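Local structure of soluble epoxide hydrolase (Bacillus megaterium, 4INZ) at residues A[95-98]-A[99-103]; A[146-149]-A[150-154]; A[212-215]-A[216-220]; A[283-286]-A[287-291]. The protein acts as a soluble epoxide hydrolase, an enzyme of the alpha/beta hydrolase fold family. The protein carries 1 engineered substitution. All coordinates share one frame; numbering follows the deposited sequence.

Contact 1. Residues A[95-98]-A[99-103]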
loop_
_atom_site.group_PDB
_atom_site.type_symbol
_atom_site.label_atom_id
_atom_site.label_comp_id
_atom_site.label_asym_id
_atom_site.label_seq_id
_atom_site.Cartn_x
_atom_site.Cartn_y
_atom_site.Cartn_z
ATOM N N ASP A 95 -3.455 12.793 5.252
ATOM C CA ASP A 95 -4.362 11.823 5.855
ATOM C C ASP A 95 -3.598 11.017 6.891
ATOM O O ASP A 95 -4.048 10.855 8.024
ATOM C CB ASP A 95 -4.937 10.854 4.814
ATOM C CG ASP A 95 -6.080 11.450 4.016
ATOM O OD1 ASP A 95 -6.512 12.582 4.330
ATOM O OD2 ASP A 95 -6.553 10.772 3.078
ATOM N N ILE A 96 -2.437 10.506 6.488
ATOM C CA ILE A 96 -1.675 9.612 7.343
ATOM C C ILE A 96 -1.175 10.350 8.575
ATOM O O ILE A 96 -1.223 9.821 9.683
ATOM C CB ILE A 96 -0.496 8.959 6.590
ATOM C CG1 ILE A 96 -1.007 8.231 5.341
ATOM C CG2 ILE A 96 0.256 7.993 7.505
ATOM C CD1 ILE A 96 -2.132 7.229 5.610
ATOM N N ARG A 97 -0.715 11.581 8.385
ATOM C CA ARG A 97 -0.241 12.373 9.512
ATOM C C ARG A 97 -1.340 12.565 10.553
ATOM O O ARG A 97 -1.106 12.392 11.750
ATOM C CB ARG A 97 0.272 13.733 9.042
ATOM C CG ARG A 97 1.162 14.423 10.050
ATOM C CD ARG A 97 1.396 15.883 9.671
ATOM N NE ARG A 97 0.157 16.655 9.678
ATOM C CZ ARG A 97 -0.408 17.147 10.776
ATOM N NH1 ARG A 97 0.156 16.949 11.962
ATOM N NH2 ARG A 97 -1.537 17.835 10.694
ATOM N N GLN A 98 -2.537 12.924 10.095
ATOM C CA GLN A 98 -3.645 13.208 11.005
ATOM C C GLN A 98 -4.209 11.939 11.645
ATOM O O GLN A 98 -4.706 11.973 12.765
ATOM C CB GLN A 98 -4.759 13.995 10.300
ATOM C CG GLN A 98 -4.369 15.398 9.857
ATOM C CD GLN A 98 -5.582 16.272 9.557
ATOM O OE1 GLN A 98 -6.686 16.004 10.030
ATOM N NE2 GLN A 98 -5.381 17.313 8.760
ATOM N N VAL A 99 -4.137 10.818 10.938
ATOM C CA VAL A 99 -4.597 9.560 11.509
ATOM C C VAL A 99 -3.754 9.166 12.719
ATOM O O VAL A 99 -4.285 8.778 13.763
ATOM C CB VAL A 99 -4.582 8.428 10.470
ATOM C CG1 VAL A 99 -4.685 7.074 11.161
ATOM C CG2 VAL A 99 -5.718 8.630 9.469
ATOM N N ILE A 100 -2.439 9.270 12.577
ATOM C CA ILE A 100 -1.521 8.936 13.665
ATOM C C ILE A 100 -1.793 9.811 14.891
ATOM O O ILE A 100 -1.897 9.319 16.020
ATOM C CB ILE A 100 -0.045 9.063 13.214
ATOM C CG1 ILE A 100 0.251 8.040 12.113
ATOM C CG2 ILE A 100 0.899 8.865 14.389
ATOM C CD1 ILE A 100 1.603 8.217 11.442
ATOM N N GLU A 101 -1.933 11.109 14.662
ATOM C CA GLU A 101 -2.225 12.028 15.754
ATOM C C GLU A 101 -3.644 11.846 16.277
ATOM O O GLU A 101 -3.886 11.934 17.482
ATOM C CB GLU A 101 -2.009 13.470 15.315
ATOM C CG GLU A 101 -0.563 13.809 15.041
ATOM C CD GLU A 101 -0.313 15.300 15.064
ATOM O OE1 GLU A 101 -1.301 16.062 15.140
ATOM O OE2 GLU A 101 0.868 15.702 15.015
ATOM N N GLY A 102 -4.581 11.598 15.369
ATOM C CA GLY A 102 -5.974 11.437 15.745
ATOM C C GLY A 102 -6.174 10.254 16.673
ATOM O O GLY A 102 -7.030 10.280 17.562
ATOM N N LEU A 103 -5.379 9.211 16.460
ATOM C CA LEU A 103 -5.445 8.002 17.273
ATOM C C LEU A 103 -4.753 8.184 18.619
ATOM O O LEU A 103 -4.850 7.322 19.495
ATOM C CB LEU A 103 -4.818 6.829 16.522
ATOM C CG LEU A 103 -5.597 6.349 15.300
ATOM C CD1 LEU A 103 -4.779 5.338 14.519
ATOM C CD2 LEU A 103 -6.939 5.754 15.724
#
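Arg97 and Glu101, one helical turn apart, form a long salt bridge in which NH1 of Arg97 lies 3.4 Å from OE2 of Glu101. The oxygen comes to the edge of the guanidinium, near its plane, while the carboxylate as a whole is turned almost perpendicular to that group (84°). The arginine starts with CG anti to its own backbone nitrogen (chi1 -162°) and then bends at chi3, which folds the guanidinium back toward the glutamate. On the buried side Ile96 and Ile100 cross at a slant, with CG2 of Ile96 4.2 Å from CD1 of Ile100. Val99 and Ile100 also press on the backbone of the preceding turn: CG1 of Ile100 is 3.4 Å from O of Ile96, and CG2 of Val99 is 3.1 Å from O of Asp95. Beneath these side chains run regular i to i+4 bonds, such as Val99 N to Asp95 O at 2.9 Å. Further out, Glu94 is the stronger partner of Arg97, and Tyr130 OH that of Glu101 OE2. Asp95 is paired with Arg73, while the isoleucines pack on Phe123 of helix 115-126 and on strand 40-44. The result is an amphipathic helix, with a charged outer edge and an aliphatic inner face laid against the central sheet, as in the flanking helices of an alpha/beta hydrolase fold.

Contact 2. Residues A[146-149]-A[150-154]. With EDO (1,2-ethanediol), chain C.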
loop_
_atom_site.group_PDB
_atom_site.type_symbol
_atom_site.label_atom_id
_atom_site.label_comp_id
_atom_site.label_asym_id
_atom_site.label_seq_id
_atom_site.Cartn_x
_atom_site.Cartn_y
_atom_site.Cartn_z
ATOM N N MET A 146 11.525 4.991 -9.953
ATOM C CA MET A 146 11.761 5.854 -11.106
ATOM C C MET A 146 12.949 5.340 -11.921
ATOM O O MET A 146 12.927 5.359 -13.149
ATOM C CB MET A 146 11.993 7.297 -10.665
ATOM C CG MET A 146 10.790 7.909 -9.976
ATOM S SD MET A 146 9.310 7.981 -11.017
ATOM C CE MET A 146 9.776 9.272 -12.187
ATOM N N ARG A 147 13.979 4.866 -11.230
ATOM C CA ARG A 147 15.128 4.285 -11.912
ATOM C C ARG A 147 14.704 3.125 -12.820
ATOM O O ARG A 147 15.148 3.019 -13.961
ATOM C CB ARG A 147 16.158 3.806 -10.892
ATOM C CG ARG A 147 17.465 3.302 -11.490
ATOM C CD ARG A 147 18.282 2.590 -10.429
ATOM N NE ARG A 147 17.559 1.443 -9.890
ATOM C CZ ARG A 147 17.828 0.860 -8.726
ATOM N NH1 ARG A 147 18.808 1.322 -7.958
ATOM N NH2 ARG A 147 17.109 -0.184 -8.324
ATOM N N GLU A 148 13.844 2.250 -12.312
ATOM C CA GLU A 148 13.414 1.092 -13.090
ATOM C C GLU A 148 12.462 1.471 -14.227
ATOM O O GLU A 148 12.535 0.899 -15.315
ATOM C CB GLU A 148 12.801 0.021 -12.183
ATOM C CG GLU A 148 13.747 -0.443 -11.082
ATOM C CD GLU A 148 15.063 -1.003 -11.626
ATOM O OE1 GLU A 148 15.029 -1.764 -12.618
ATOM O OE2 GLU A 148 16.132 -0.680 -11.061
ATOM N N LEU A 149 11.580 2.438 -13.983
ATOM C CA LEU A 149 10.698 2.929 -15.044
ATOM C C LEU A 149 11.507 3.492 -16.203
ATOM O O LEU A 149 11.101 3.388 -17.362
ATOM C CB LEU A 149 9.754 4.016 -14.526
ATOM C CG LEU A 149 8.488 3.577 -13.797
ATOM C CD1 LEU A 149 7.603 4.793 -13.522
ATOM C CD2 LEU A 149 7.738 2.531 -14.617
ATOM N N ARG A 150 12.645 4.100 -15.888
ATOM C CA ARG A 150 13.489 4.713 -16.914
ATOM C C ARG A 150 14.237 3.690 -17.767
ATOM O O ARG A 150 14.412 3.889 -18.970
ATOM C CB ARG A 150 14.506 5.680 -16.290
ATOM C CG ARG A 150 13.956 7.060 -15.967
ATOM C CD ARG A 150 15.071 8.051 -15.642
ATOM N NE ARG A 150 15.756 7.734 -14.388
ATOM C CZ ARG A 150 15.360 8.166 -13.194
ATOM N NH1 ARG A 150 14.277 8.925 -13.091
ATOM N NH2 ARG A 150 16.037 7.838 -12.102
ATOM N N THR A 151 14.682 2.598 -17.153
ATOM C CA THR A 151 15.655 1.733 -17.823
ATOM C C THR A 151 15.251 0.271 -17.941
ATOM O O THR A 151 15.766 -0.453 -18.794
ATOM C CB THR A 151 17.020 1.792 -17.112
ATOM O OG1 THR A 151 16.860 1.401 -15.743
ATOM C CG2 THR A 151 17.585 3.201 -17.165
ATOM N N ASN A 152 14.345 -0.169 -17.078
ATOM C CA ASN A 152 14.008 -1.583 -16.996
ATOM C C ASN A 152 12.841 -1.918 -17.913
ATOM O O ASN A 152 11.702 -1.564 -17.625
ATOM C CB ASN A 152 13.683 -1.948 -15.547
ATOM C CG ASN A 152 13.496 -3.441 -15.338
ATOM O OD1 ASN A 152 13.091 -4.168 -16.249
ATOM N ND2 ASN A 152 13.778 -3.905 -14.120
ATOM N N LYS A 153 13.128 -2.592 -19.025
ATOM C CA LYS A 153 12.085 -2.933 -19.989
ATOM C C LYS A 153 10.975 -3.784 -19.379
ATOM O O LYS A 153 9.797 -3.614 -19.713
ATOM C CB LYS A 153 12.680 -3.626 -21.218
ATOM C CG LYS A 153 13.499 -2.695 -22.096
ATOM C CD LYS A 153 12.815 -1.342 -22.210
ATOM C CE LYS A 153 13.290 -0.557 -23.420
ATOM N NZ LYS A 153 12.591 0.757 -23.499
ATOM N N ASN A 154 11.351 -4.698 -18.488
ATOM C CA ASN A 154 10.374 -5.547 -17.824
ATOM C C ASN A 154 9.440 -4.729 -16.932
ATOM O O ASN A 154 8.244 -5.000 -16.863
ATOM C CB ASN A 154 11.062 -6.657 -17.017
ATOM C CG ASN A 154 11.677 -7.737 -17.901
ATOM O OD1 ASN A 154 11.217 -7.990 -19.018
ATOM N ND2 ASN A 154 12.716 -8.390 -17.393
HETATM C C1 EDO C . 18.796 7.035 -13.756
HETATM O O1 EDO C . 18.190 6.004 -14.546
HETATM C C2 EDO C . 18.787 6.634 -12.284
HETATM O O2 EDO C . 20.089 6.170 -11.906
#
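Arg150 lies back over Met146 and Arg147 at the end of helix 142-151, just before a kink at Asn152 from which helix 153-158 starts; this stretch belongs to the helical insertion between strands 131-137 and 248-253. CB and CG of Arg150 lean on the backbone of the turn before, CG being 3.4 Å from O of Met146. The chain bends at chi3 (-68°), which lays the guanidinium flat over that same carbonyl oxygen: Met146 O sits beneath the centre of one face, 3.7 Å from CZ. NE gives a nearly linear bond of 3.0 Å to O1 of a 1,2-ethanediol, probably from the crystallisation liquor, which lies at the edge of the group in its plane. At the tip, NH2 of Arg150 lies against the diol carbons, 3.0 Å from C2, a contact and not a bond, while NH1 passes near CB of Met146 and donates to the carbonyls of Leu231 and Arg233.

On another side of the helix Glu148 spends its two oxygens differently. OE2 takes both NE and NH2 of Arg147, a side-on grip on a single atom. OE1 turns to Asn152, whose OD1 caps the next helix through a weak bond from Asn154 N and whose ND2 also reaches Glu262. Thr151 returns its hydroxyl to the main chain, OG1 donating to O of Arg147 at 3.0 Å. The Glu148-Asn152 hydrogen bond is fairly straight: OE1 of Glu148 lies 2.9 Å from ND2 of Asn152, close to the plane of the asparagine amide, and the nitrogen comes nearly in line with the acceptor's C-O bond, while the carboxylate and amide planes are 83° apart.

Contact 3. Residues A[212-215]-A[216-220]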
loop_
_atom_site.group_PDB
_atom_site.type_symbol
_atom_site.label_atom_id
_atom_site.label_comp_id
_atom_site.label_asym_id
_atom_site.label_seq_id
_atom_site.Cartn_x
_atom_site.Cartn_y
_atom_site.Cartn_z
ATOM N N SER A 212 -15.504 3.153 -4.034
ATOM C CA SER A 212 -15.689 3.798 -5.328
ATOM C C SER A 212 -14.539 3.467 -6.267
ATOM O O SER A 212 -13.391 3.855 -6.023
ATOM C CB SER A 212 -15.779 5.311 -5.167
ATOM O OG SER A 212 -15.685 5.946 -6.434
ATOM N N VAL A 213 -14.844 2.759 -7.345
ATOM C CA VAL A 213 -13.821 2.449 -8.331
ATOM C C VAL A 213 -13.275 3.734 -8.949
ATOM O O VAL A 213 -12.081 3.838 -9.230
ATOM C CB VAL A 213 -14.344 1.488 -9.414
ATOM C CG1 VAL A 213 -13.327 1.359 -10.548
ATOM C CG2 VAL A 213 -14.636 0.129 -8.797
ATOM N N LEU A 214 -14.142 4.726 -9.135
ATOM C CA LEU A 214 -13.689 6.017 -9.648
ATOM C C LEU A 214 -12.608 6.600 -8.737
ATOM O O LEU A 214 -11.543 7.013 -9.200
ATOM C CB LEU A 214 -14.860 6.995 -9.794
ATOM C CG LEU A 214 -14.493 8.411 -10.241
ATOM C CD1 LEU A 214 -13.714 8.388 -11.550
ATOM C CD2 LEU A 214 -15.737 9.277 -10.375
ATOM N N SER A 215 -12.880 6.615 -7.437
ATOM C CA SER A 215 -11.917 7.091 -6.454
ATOM C C SER A 215 -10.614 6.305 -6.527
ATOM O O SER A 215 -9.528 6.882 -6.502
ATOM C CB SER A 215 -12.488 6.961 -5.047
ATOM O OG SER A 215 -13.603 7.814 -4.867
ATOM N N MET A 216 -10.724 4.980 -6.595
ATOM C CA MET A 216 -9.539 4.142 -6.630
ATOM C C MET A 216 -8.666 4.490 -7.845
ATOM O O MET A 216 -7.451 4.659 -7.712
ATOM C CB MET A 216 -9.944 2.660 -6.585
ATOM C CG MET A 216 -10.771 2.323 -5.334
ATOM S SD MET A 216 -11.847 0.866 -5.407
ATOM C CE MET A 216 -10.636 -0.452 -5.381
ATOM N N LEU A 217 -9.289 4.612 -9.015
ATOM C CA LEU A 217 -8.558 4.950 -10.238
ATOM C C LEU A 217 -7.992 6.365 -10.201
ATOM O O LEU A 217 -6.967 6.647 -10.832
ATOM C CB LEU A 217 -9.456 4.762 -11.469
ATOM C CG LEU A 217 -9.866 3.307 -11.722
ATOM C CD1 LEU A 217 -10.942 3.179 -12.798
ATOM C CD2 LEU A 217 -8.639 2.462 -12.078
ATOM N N SER A 218 -8.656 7.249 -9.461
ATOM C CA SER A 218 -8.235 8.648 -9.364
ATOM C C SER A 218 -6.804 8.794 -8.839
ATOM O O SER A 218 -6.075 9.695 -9.258
ATOM C CB SER A 218 -9.213 9.462 -8.510
ATOM O OG SER A 218 -10.465 9.593 -9.158
ATOM N N TYR A 219 -6.409 7.914 -7.926
ATOM C CA TYR A 219 -5.029 7.879 -7.451
ATOM C C TYR A 219 -4.065 7.828 -8.628
ATOM O O TYR A 219 -3.091 8.586 -8.681
ATOM C CB TYR A 219 -4.793 6.632 -6.605
ATOM C CG TYR A 219 -5.339 6.653 -5.201
ATOM C CD1 TYR A 219 -6.705 6.600 -4.957
ATOM C CD2 TYR A 219 -4.477 6.677 -4.111
ATOM C CE1 TYR A 219 -7.192 6.589 -3.668
ATOM C CE2 TYR A 219 -4.953 6.670 -2.819
ATOM C CZ TYR A 219 -6.308 6.627 -2.601
ATOM O OH TYR A 219 -6.774 6.618 -1.312
ATOM N N TYR A 220 -4.327 6.911 -9.555
ATOM C CA TYR A 220 -3.439 6.682 -10.695
ATOM C C TYR A 220 -3.425 7.859 -11.661
ATOM O O TYR A 220 -2.431 8.102 -12.358
ATOM C CB TYR A 220 -3.847 5.415 -11.460
ATOM C CG TYR A 220 -3.609 4.124 -10.711
ATOM C CD1 TYR A 220 -2.436 3.403 -10.890
ATOM C CD2 TYR A 220 -4.563 3.620 -9.832
ATOM C CE1 TYR A 220 -2.212 2.219 -10.207
ATOM C CE2 TYR A 220 -4.351 2.439 -9.146
ATOM C CZ TYR A 220 -3.172 1.740 -9.335
ATOM O OH TYR A 220 -2.952 0.563 -8.652
#
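Ser218 swings OG anti to its carbonyl carbon (chi1 -68°), which places the hydroxyl beside its own N-H and over the carbonyl of Leu214. OG donates to Leu214 O at 2.8 Å, from well above the carbonyl plane, whereas Ser218 N reaches the same oxygen at 2.9 Å with only a slight tilt. At the start of the helix, Ser212 holds OG anti to its backbone nitrogen (chi1 168°), where it caps helix 213-220 by accepting from Ser215 N. That N-cap bond is 3.1 Å from Ser215 N to Ser212 OG and nearly straight (171°). Val213 and Leu217 run alongside each other on one flank of the helix, with CG1 of Val213 3.8 Å from CD1 of Leu217; Val213 also packs on helix 169-193. The ring of Tyr219 turns its edge to the backbone, CD1 resting 3.2 Å from O of Ser215. Its hydroxyl continues to the carbonyl of Arg73, and Ser215 OG bonds Tyr87. The helix lies between strands 131-137 and 248-253, in what is probably the cap inserted into the hydrolase core. With two donors on Leu214 O, the buried Ser218 hydroxyl meets its need for an acceptor within the helix itself.

Contact 4. Residues A[283-286]-A[287-291]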
loop_
_atom_site.group_PDB
_atom_site.type_symbol
_atom_site.label_atom_id
_atom_site.label_comp_id
_atom_site.label_asym_id
_atom_site.label_seq_id
_atom_site.Cartn_x
_atom_site.Cartn_y
_atom_site.Cartn_z
ATOM N N SER A 283 3.577 -13.848 -4.566
ATOM C CA SER A 283 3.440 -12.881 -5.635
ATOM C C SER A 283 3.252 -11.495 -5.026
ATOM O O SER A 283 3.983 -11.108 -4.118
ATOM C CB SER A 283 2.261 -13.264 -6.535
ATOM O OG SER A 283 2.207 -12.449 -7.694
ATOM N N HIS A 284 2.257 -10.761 -5.505
ATOM C CA HIS A 284 2.101 -9.343 -5.175
ATOM C C HIS A 284 1.837 -9.019 -3.698
ATOM O O HIS A 284 2.166 -7.921 -3.221
ATOM C CB HIS A 284 0.969 -8.744 -6.021
ATOM C CG HIS A 284 0.769 -7.276 -5.814
ATOM N ND1 HIS A 284 1.712 -6.338 -6.174
ATOM C CD2 HIS A 284 -0.273 -6.583 -5.293
ATOM C CE1 HIS A 284 1.263 -5.130 -5.878
ATOM N NE2 HIS A 284 0.059 -5.250 -5.346
ATOM N N ALA A 285 1.217 -9.948 -2.984
ATOM C CA ALA A 285 0.721 -9.650 -1.634
ATOM C C ALA A 285 1.103 -10.717 -0.607
ATOM O O ALA A 285 0.251 -11.473 -0.121
ATOM C CB ALA A 285 -0.783 -9.454 -1.659
ATOM N N PRO A 286 2.392 -10.767 -0.255
ATOM C CA PRO A 286 2.896 -11.781 0.676
ATOM C C PRO A 286 2.124 -11.801 1.988
ATOM O O PRO A 286 1.982 -12.858 2.587
ATOM C CB PRO A 286 4.332 -11.325 0.946
ATOM C CG PRO A 286 4.719 -10.540 -0.271
ATOM C CD PRO A 286 3.446 -9.838 -0.697
ATOM N N GLN A 287 1.641 -10.649 2.434
ATOM C CA GLN A 287 1.068 -10.575 3.769
ATOM C C GLN A 287 -0.105 -11.536 3.974
ATOM O O GLN A 287 -0.283 -12.052 5.079
ATOM C CB GLN A 287 0.717 -9.130 4.166
ATOM C CG GLN A 287 -0.441 -8.489 3.406
ATOM C CD GLN A 287 0.001 -7.778 2.142
ATOM O OE1 GLN A 287 0.869 -8.265 1.416
ATOM N NE2 GLN A 287 -0.592 -6.608 1.876
ATOM N N HIS A 288 -0.908 -11.779 2.934
ATOM C CA HIS A 288 -1.967 -12.788 3.066
ATOM C C HIS A 288 -1.777 -14.049 2.225
ATOM O O HIS A 288 -2.506 -15.019 2.410
ATOM C CB HIS A 288 -3.403 -12.215 2.970
ATOM C CG HIS A 288 -3.811 -11.747 1.607
ATOM N ND1 HIS A 288 -5.120 -11.422 1.304
ATOM C CD2 HIS A 288 -3.099 -11.520 0.479
ATOM C CE1 HIS A 288 -5.194 -11.021 0.050
ATOM N NE2 HIS A 288 -3.981 -11.070 -0.475
ATOM N N GLU A 289 -0.775 -14.053 1.345
ATOM C CA GLU A 289 -0.400 -15.278 0.634
ATOM C C GLU A 289 0.380 -16.247 1.520
ATOM O O GLU A 289 0.148 -17.465 1.480
ATOM C CB GLU A 289 0.443 -14.954 -0.600
ATOM C CG GLU A 289 -0.299 -14.214 -1.683
ATOM C CD GLU A 289 0.576 -13.921 -2.889
ATOM O OE1 GLU A 289 1.333 -14.832 -3.312
ATOM O OE2 GLU A 289 0.500 -12.780 -3.412
ATOM N N LYS A 290 1.310 -15.703 2.307
ATOM C CA LYS A 290 2.192 -16.495 3.165
ATOM C C LYS A 290 2.287 -15.837 4.541
ATOM O O LYS A 290 3.355 -15.373 4.951
ATOM C CB LYS A 290 3.593 -16.579 2.549
ATOM C CG LYS A 290 3.641 -17.264 1.188
ATOM C CD LYS A 290 3.255 -18.734 1.277
ATOM C CE LYS A 290 3.463 -19.442 -0.067
ATOM N NZ LYS A 290 3.333 -20.938 0.007
ATOM N N PRO A 291 1.168 -15.791 5.264
ATOM C CA PRO A 291 1.137 -14.982 6.490
ATOM C C PRO A 291 2.102 -15.466 7.573
ATOM O O PRO A 291 2.659 -14.639 8.298
ATOM C CB PRO A 291 -0.319 -15.112 6.958
ATOM C CG PRO A 291 -0.810 -16.378 6.324
ATOM C CD PRO A 291 -0.132 -16.423 4.984
#
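A glutamate folding back onto the loop ahead of its own helix defines this local contact: Glu289, on the short helix 286-289, reaches Ser283 and Ala285 in the loop that follows strand 274-279, the last of the central sheet. Its chain is extended beyond CG, and the carboxylate arrives alongside the loop backbone. OE1 receives Ser283 N at 2.8 Å in a nearly straight bond (172°), met on the syn side. OE2 receives Ala285 N at 3.0 Å, from above the carboxylate plane. Ala285 occupies the N-cap position, and its carbonyl takes two backbone donors of the first turn: Glu289 N, 3.1 Å from Ala285 O and in the carbonyl plane, and His288 N from above it. The His288 ring brings its edge to the same oxygen, CD2 lying 3.4 Å from Ala285 O, while its ND1 pairs with Arg55. Gln287 takes the less roomy first rotamer (chi1 69°) and bends at chi2, so that OE1 returns to within 3.2 Å of Ala285 C; that buried oxygen has no hydrogen-bond partner anywhere in the model. Between the two gripped amides stands His284, whose ND1 is bonded to OD2 of Asp256 and whose ring meets that of His113. Its place after the last strand is consistent with the histidine of an alpha/beta hydrolase catalytic triad. Fixing the N-H groups on either side of it, the Glu289 carboxylate would make a second-shell support that sets the backbone from which this imidazole projects.

Contacts 3 and 4 approach the likely active site from two parts of the fold, their nearest atoms about 7 Å apart. The 113-115 stretch spans the gap: His113 meets the ring of His284 from contact 4, and Trp115 packs edge-to-face on Tyr219 and Tyr220 of contact 3. Arg73 relates contact 3 to contact 1, about 6 Å away at the nearest atoms, its side chain pairing with Asp95 and its carbonyl taking the Tyr219 hydroxyl. Contact 2 is more remote, about 10 Å from contact 3 and 13 Å from contact 4 at the nearest atoms; its centre lies 33 Å from that of contact 1, across the middle of the chain.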